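Local coordinates for putative alpha/beta hydrolase fold protein (Candidatus Nitrososphaera gargensis, PDB 5A62) that is probably a carboxylesterase of the alpha/beta hydrolase fold, cleaving ester bonds, at residues Ile96-Gly101 and Ile120-Ser125; Lys212-Val217 and Glu237-Val242. One frame throughout, in Å; residues are numbered along the deposited sequence. Where two conformers were deposited one is given.

Contact 1: Ile96-Gly101 and Ile120-Ser125. With ACT (acetate ion), chain B.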
loop_
_atom_site.group_PDB
_atom_site.type_symbol
_atom_site.label_atom_id
_atom_site.label_comp_id
_atom_site.label_asym_id
_atom_site.label_seq_id
_atom_site.Cartn_x
_atom_site.Cartn_y
_atom_site.Cartn_z
ATOM N N ILE A 96 -20.066 13.238 4.348
ATOM C CA ILE A 96 -20.811 12.229 3.602
ATOM C C ILE A 96 -19.779 11.546 2.685
ATOM O O ILE A 96 -19.288 12.173 1.775
ATOM C CB ILE A 96 -21.970 12.765 2.807
ATOM C CG1 ILE A 96 -22.945 13.473 3.782
ATOM C CG2 ILE A 96 -22.629 11.640 2.049
ATOM C CD1 ILE A 96 -23.898 14.362 3.055
ATOM N N GLY A 97 -19.499 10.265 2.974
ATOM C CA GLY A 97 -18.485 9.587 2.193
ATOM C C GLY A 97 -18.923 8.286 1.631
ATOM O O GLY A 97 -19.561 7.511 2.329
ATOM N N HIS A 98 -18.632 8.024 0.358
ATOM C CA HIS A 98 -19.016 6.807 -0.336
ATOM C C HIS A 98 -17.781 5.957 -0.480
ATOM O O HIS A 98 -16.772 6.376 -1.004
ATOM C CB HIS A 98 -19.593 7.129 -1.736
ATOM C CG HIS A 98 -19.915 5.937 -2.567
ATOM N ND1 HIS A 98 -19.833 5.975 -3.941
ATOM C CD2 HIS A 98 -20.408 4.741 -2.264
ATOM C CE1 HIS A 98 -20.197 4.793 -4.429
ATOM N NE2 HIS A 98 -20.566 4.024 -3.429
ATOM N N SER A 99 -17.903 4.706 -0.030
ATOM C CA SER A 99 -16.849 3.684 -0.152
ATOM C C SER A 99 -15.580 4.170 0.537
ATOM O O SER A 99 -15.567 4.432 1.699
ATOM C CB SER A 99 -16.656 3.243 -1.597
ATOM O OG SER A 99 -16.131 1.913 -1.586
ATOM N N ILE A 100 -14.471 4.343 -0.160
ATOM C CA ILE A 100 -13.286 4.911 0.485
ATOM C C ILE A 100 -13.549 6.219 1.174
ATOM O O ILE A 100 -12.931 6.536 2.193
ATOM C CB ILE A 100 -12.050 5.029 -0.488
ATOM C CG1 ILE A 100 -10.734 5.111 0.287
ATOM C CG2 ILE A 100 -12.173 6.204 -1.432
ATOM C CD1 ILE A 100 -9.486 5.132 -0.560
ATOM N N GLY A 101 -14.461 6.976 0.613
ATOM C CA GLY A 101 -14.881 8.270 1.258
ATOM C C GLY A 101 -15.421 8.053 2.630
ATOM O O GLY A 101 -15.239 8.867 3.531
ATOM N N ILE A 120 -21.626 10.256 7.626
ATOM C CA ILE A 120 -22.618 9.455 6.911
ATOM C C ILE A 120 -21.848 8.650 5.919
ATOM O O ILE A 120 -21.376 9.216 4.921
ATOM C CB ILE A 120 -23.719 10.277 6.266
ATOM C CG1 ILE A 120 -24.396 11.126 7.331
ATOM C CG2 ILE A 120 -24.725 9.305 5.594
ATOM C CD1 ILE A 120 -25.393 12.123 6.775
ATOM N N MET A 121 -21.725 7.363 6.134
ATOM C CA MET A 121 -20.925 6.465 5.291
ATOM C C MET A 121 -21.851 5.698 4.369
ATOM O O MET A 121 -22.756 5.003 4.867
ATOM C CB MET A 121 -20.165 5.472 6.140
ATOM C CG MET A 121 -19.186 6.113 7.107
ATOM S SD MET A 121 -18.341 4.943 8.159
ATOM C CE MET A 121 -19.676 4.445 9.262
ATOM N N ILE A 122 -21.701 5.817 3.072
ATOM C CA ILE A 122 -22.534 5.163 2.084
ATOM C C ILE A 122 -21.664 4.046 1.510
ATOM O O ILE A 122 -20.646 4.299 0.874
ATOM C CB ILE A 122 -22.981 6.090 1.000
ATOM C CG1 ILE A 122 -23.696 7.325 1.587
ATOM C CG2 ILE A 122 -23.833 5.299 -0.016
ATOM C CD1 ILE A 122 -24.091 8.360 0.578
ATOM N N ASN A 123 -22.014 2.765 1.761
ATOM C CA ASN A 123 -21.191 1.613 1.446
ATOM C C ASN A 123 -19.749 1.859 1.809
ATOM O O ASN A 123 -18.856 1.632 0.995
ATOM C CB ASN A 123 -21.325 1.270 -0.066
ATOM C CG ASN A 123 -22.710 0.772 -0.434
ATOM O OD1 ASN A 123 -23.405 0.155 0.396
ATOM N ND2 ASN A 123 -23.096 1.047 -1.675
ATOM N N GLY A 124 -19.557 2.223 3.035
ATOM C CA GLY A 124 -18.272 2.401 3.643
ATOM C C GLY A 124 -18.279 1.980 5.077
ATOM O O GLY A 124 -19.341 1.723 5.649
ATOM N N SER A 125 -17.117 1.815 5.660
ATOM C CA SER A 125 -17.050 1.525 7.082
ATOM C C SER A 125 -15.708 1.939 7.637
ATOM O O SER A 125 -14.773 2.193 6.868
ATOM C CB SER A 125 -17.224 0.022 7.287
ATOM O OG SER A 125 -16.005 -0.708 7.207
HETATM C C ACT B . -13.692 2.017 -2.782
HETATM O O ACT B . -13.850 1.321 -3.816
HETATM O OXT ACT B . -13.862 3.203 -2.847
HETATM C CH3 ACT B . -13.231 1.398 -1.433
#
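The nucleophile elbow of an alpha/beta hydrolase probably lies here, where strand 93-98 turns sharply into helix 100-111 beside parallel strand 116-122. G97 N gives its hydrogen to I120 O at 2.9 Å. The return bond, from I122 N to G97 O, is nearly straight at the hydrogen. S99 N continues the pattern past the strand end, 2.9 Å from I122 O. That carbonyl also takes the edge of the H98 ring: H98 CD2 lies 3.2 Å from I122 O, which sits in the ring plane. CG of H98 is anti to the backbone N (chi1 175°), which turns the CD2 edge of the ring to I122 O. H98 NE2, next to CD2 in the ring, is hydrogen-bonded to H248 O, which helps fix the rotation of the ring.

I96, I120 and I122 share one face of the sheet. I96 and I120 run side by side, CG1 of I96 4.1 Å from CD1 of I120. The CG2 branch of I96 instead meets CD1 of I122 at 3.9 Å. Helix 256-272 packs over I96 and I120.

S99 adopts a strained backbone (phi 58°, psi -118°). Its CB points away from segment 120-125 overall, though CB still touches it. S99 was deposited in two conformers; in the one given, OG is hydrogen-bonded to H248 NE2, consistent with a nucleophile-histidine pair. An acetate, probably from the crystallisation liquor, accepts a hydrogen bond from I100 N at OXT, 3.0 Å, and is also hydrogen-bonded to I32 N. Two backbone N-H groups on one anion are what an oxyanion hole would offer. G97, S99 and G101 fit the GxSxG signature of the strand-turn-helix elbow in serine hydrolases.

Contact 2: Lys212-Val217 and Glu237-Val242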
loop_
_atom_site.group_PDB
_atom_site.type_symbol
_atom_site.label_atom_id
_atom_site.label_comp_id
_atom_site.label_asym_id
_atom_site.label_seq_id
_atom_site.Cartn_x
_atom_site.Cartn_y
_atom_site.Cartn_z
ATOM N N LYS A 212 -21.709 11.620 15.776
ATOM C CA LYS A 212 -22.875 10.848 15.316
ATOM C C LYS A 212 -22.445 10.039 14.095
ATOM O O LYS A 212 -21.918 10.630 13.184
ATOM C CB LYS A 212 -24.039 11.725 14.943
ATOM C CG LYS A 212 -24.715 12.409 16.125
ATOM C CD LYS A 212 -25.917 13.165 15.542
ATOM C CE LYS A 212 -26.764 13.963 16.527
ATOM N NZ LYS A 212 -26.840 13.343 17.877
ATOM N N VAL A 213 -22.678 8.744 14.100
ATOM C CA VAL A 213 -22.263 7.851 13.047
ATOM C C VAL A 213 -23.515 7.328 12.372
ATOM O O VAL A 213 -24.374 6.754 13.012
ATOM C CB VAL A 213 -21.423 6.698 13.537
ATOM C CG1 VAL A 213 -20.958 5.872 12.344
ATOM C CG2 VAL A 213 -20.192 7.191 14.314
ATOM N N PHE A 214 -23.604 7.515 11.091
ATOM C CA PHE A 214 -24.663 7.020 10.283
ATOM C C PHE A 214 -24.082 6.205 9.129
ATOM O O PHE A 214 -23.005 6.487 8.638
ATOM C CB PHE A 214 -25.489 8.139 9.673
ATOM C CG PHE A 214 -26.107 9.094 10.657
ATOM C CD1 PHE A 214 -25.462 10.249 11.062
ATOM C CD2 PHE A 214 -27.400 8.877 11.086
ATOM C CE1 PHE A 214 -26.091 11.134 11.931
ATOM C CE2 PHE A 214 -28.012 9.758 11.957
ATOM C CZ PHE A 214 -27.377 10.872 12.378
ATOM N N ALA A 215 -24.794 5.207 8.673
ATOM C CA ALA A 215 -24.388 4.404 7.527
ATOM C C ALA A 215 -25.611 4.037 6.693
ATOM O O ALA A 215 -26.693 3.722 7.206
ATOM C CB ALA A 215 -23.658 3.167 7.919
ATOM N N ILE A 216 -25.454 4.124 5.401
ATOM C CA ILE A 216 -26.401 3.635 4.371
ATOM C C ILE A 216 -25.689 2.590 3.551
ATOM O O ILE A 216 -24.642 2.908 2.983
ATOM C CB ILE A 216 -26.882 4.781 3.493
ATOM C CG1 ILE A 216 -27.417 5.946 4.350
ATOM C CG2 ILE A 216 -27.928 4.266 2.509
ATOM C CD1 ILE A 216 -27.830 7.205 3.613
ATOM N N VAL A 217 -26.201 1.353 3.497
ATOM C CA VAL A 217 -25.530 0.278 2.814
ATOM C C VAL A 217 -26.505 -0.416 1.886
ATOM O O VAL A 217 -27.655 -0.632 2.281
ATOM C CB VAL A 217 -24.881 -0.696 3.808
ATOM C CG1 VAL A 217 -25.847 -1.397 4.699
ATOM C CG2 VAL A 217 -24.049 -1.749 3.098
ATOM N N GLU A 237 -24.312 2.742 19.109
ATOM C CA GLU A 237 -24.990 4.021 18.926
ATOM C C GLU A 237 -25.061 4.462 17.454
ATOM O O GLU A 237 -25.733 5.447 17.137
ATOM C CB GLU A 237 -24.352 5.109 19.840
ATOM C CG GLU A 237 -24.562 4.681 21.298
ATOM C CD GLU A 237 -24.334 5.733 22.365
ATOM O OE1 GLU A 237 -23.171 5.914 22.780
ATOM O OE2 GLU A 237 -25.330 6.361 22.821
ATOM N N MET A 238 -24.396 3.782 16.501
ATOM C CA MET A 238 -24.478 4.089 15.064
ATOM C C MET A 238 -25.896 3.885 14.573
ATOM O O MET A 238 -26.591 2.974 15.041
ATOM C CB MET A 238 -23.472 3.218 14.219
ATOM C CG MET A 238 -23.530 3.360 12.678
ATOM S SD MET A 238 -22.286 2.507 11.620
ATOM C CE MET A 238 -22.884 0.879 11.926
ATOM N N GLU A 239 -26.302 4.646 13.620
ATOM C CA GLU A 239 -27.551 4.424 12.932
ATOM C C GLU A 239 -27.287 3.828 11.557
ATOM O O GLU A 239 -26.685 4.472 10.719
ATOM C CB GLU A 239 -28.304 5.727 12.843
ATOM C CG GLU A 239 -28.710 6.281 14.213
ATOM C CD GLU A 239 -29.768 5.409 14.905
ATOM O OE1 GLU A 239 -30.503 4.782 14.152
ATOM O OE2 GLU A 239 -29.809 5.286 16.161
ATOM N N LEU A 240 -27.771 2.611 11.294
ATOM C CA LEU A 240 -27.562 1.933 10.057
ATOM C C LEU A 240 -28.853 1.777 9.334
ATOM O O LEU A 240 -29.858 1.346 9.936
ATOM C CB LEU A 240 -27.024 0.564 10.371
ATOM C CG LEU A 240 -26.960 -0.458 9.255
ATOM C CD1 LEU A 240 -26.053 -0.053 8.110
ATOM C CD2 LEU A 240 -26.503 -1.790 9.820
ATOM N N ARG A 241 -28.890 2.006 8.046
ATOM C CA ARG A 241 -30.077 1.776 7.228
ATOM C C ARG A 241 -29.626 1.046 6.026
ATOM O O ARG A 241 -28.594 1.345 5.392
ATOM C CB ARG A 241 -30.698 3.111 6.831
ATOM C CG ARG A 241 -31.056 4.055 7.958
ATOM C CD ARG A 241 -32.277 3.549 8.726
ATOM N NE ARG A 241 -32.562 4.463 9.820
ATOM C CZ ARG A 241 -32.015 4.440 11.024
ATOM N NH1 ARG A 241 -31.148 3.489 11.370
ATOM N NH2 ARG A 241 -32.335 5.380 11.920
ATOM N N VAL A 242 -30.352 0.014 5.652
ATOM C CA VAL A 242 -30.053 -0.792 4.492
ATOM C C VAL A 242 -30.994 -0.498 3.333
ATOM O O VAL A 242 -32.221 -0.494 3.514
ATOM C CB VAL A 242 -30.101 -2.321 4.831
ATOM C CG1 VAL A 242 -29.858 -3.168 3.592
ATOM C CG2 VAL A 242 -29.109 -2.620 5.962
HETATM O O HOH W 1 -23.203 7.473 16.758
#
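The F214 ring meets E239 obliquely, with F214 CD2 3.7 Å from CB of E239. Ring and carboxylate planes stand 53° apart. The ring of F265, on helix 256-272, also meets F214. The other flat group is the guanidinium of R241, which has OE1 of E239 at its edge, in plane. NH1 and NH2 both donate to this one oxygen, end-on, with R241 NH2 2.9 Å from E239 OE1 in a salt bridge. NH1 also donates to L240 O, from above the carbonyl plane. Both chains bend at chi2 (-68° in E239, -72° in R241), which folds them toward each other along the strand and brings the charges together.

The face that holds A215, V217, L240 and V242 is apolar. V213 CG1 touches M238 CG at 3.6 Å and, in the conformer given, the M238 sulfur also touches A215 CB. L240 CD1 touches both A215 CB and V217 CG1, 3.7 Å from the latter. V217 CG1 also packs against V242 CG2. Helix 222-234 covers A215, V217 and M238 on this side.

The backbones run parallel. E239 N bonds to V213 O, A215 N to E239 O and R241 N to A215 O. The bond from V217 N to R241 O is slightly longer, at 3.1 Å. A water accepts from V213 N where the strands begin. Strand 212-218, helix 222-234 and strand 239-243 form a beta-alpha-beta crossover at the edge of the alpha/beta hydrolase sheet.

How the contacts relate
Both contacts join parallel neighbours in the same sheet, each within a beta-alpha-beta unit. The centre of contact 1 is about 5 Å, that of contact 2 about 15 Å, from the centre of the chain. Contact 2 includes an outermost strand. Strands 116-122 and 212-218 are themselves neighbours. M121 O lies 2.9 Å from I216 N, and N123 N lies 2.9 Å from I216 O; both are probable hydrogen bonds. Helices 222-234 and 256-272 pack against residues of both contacts. The chemistry differs with place. Contact 1 is wholly buried and ends in the probable active site. Contact 2 combines an apolar face, partly exposed at L240 and V242, with a salt bridge between E239 and R241 of the outer strand.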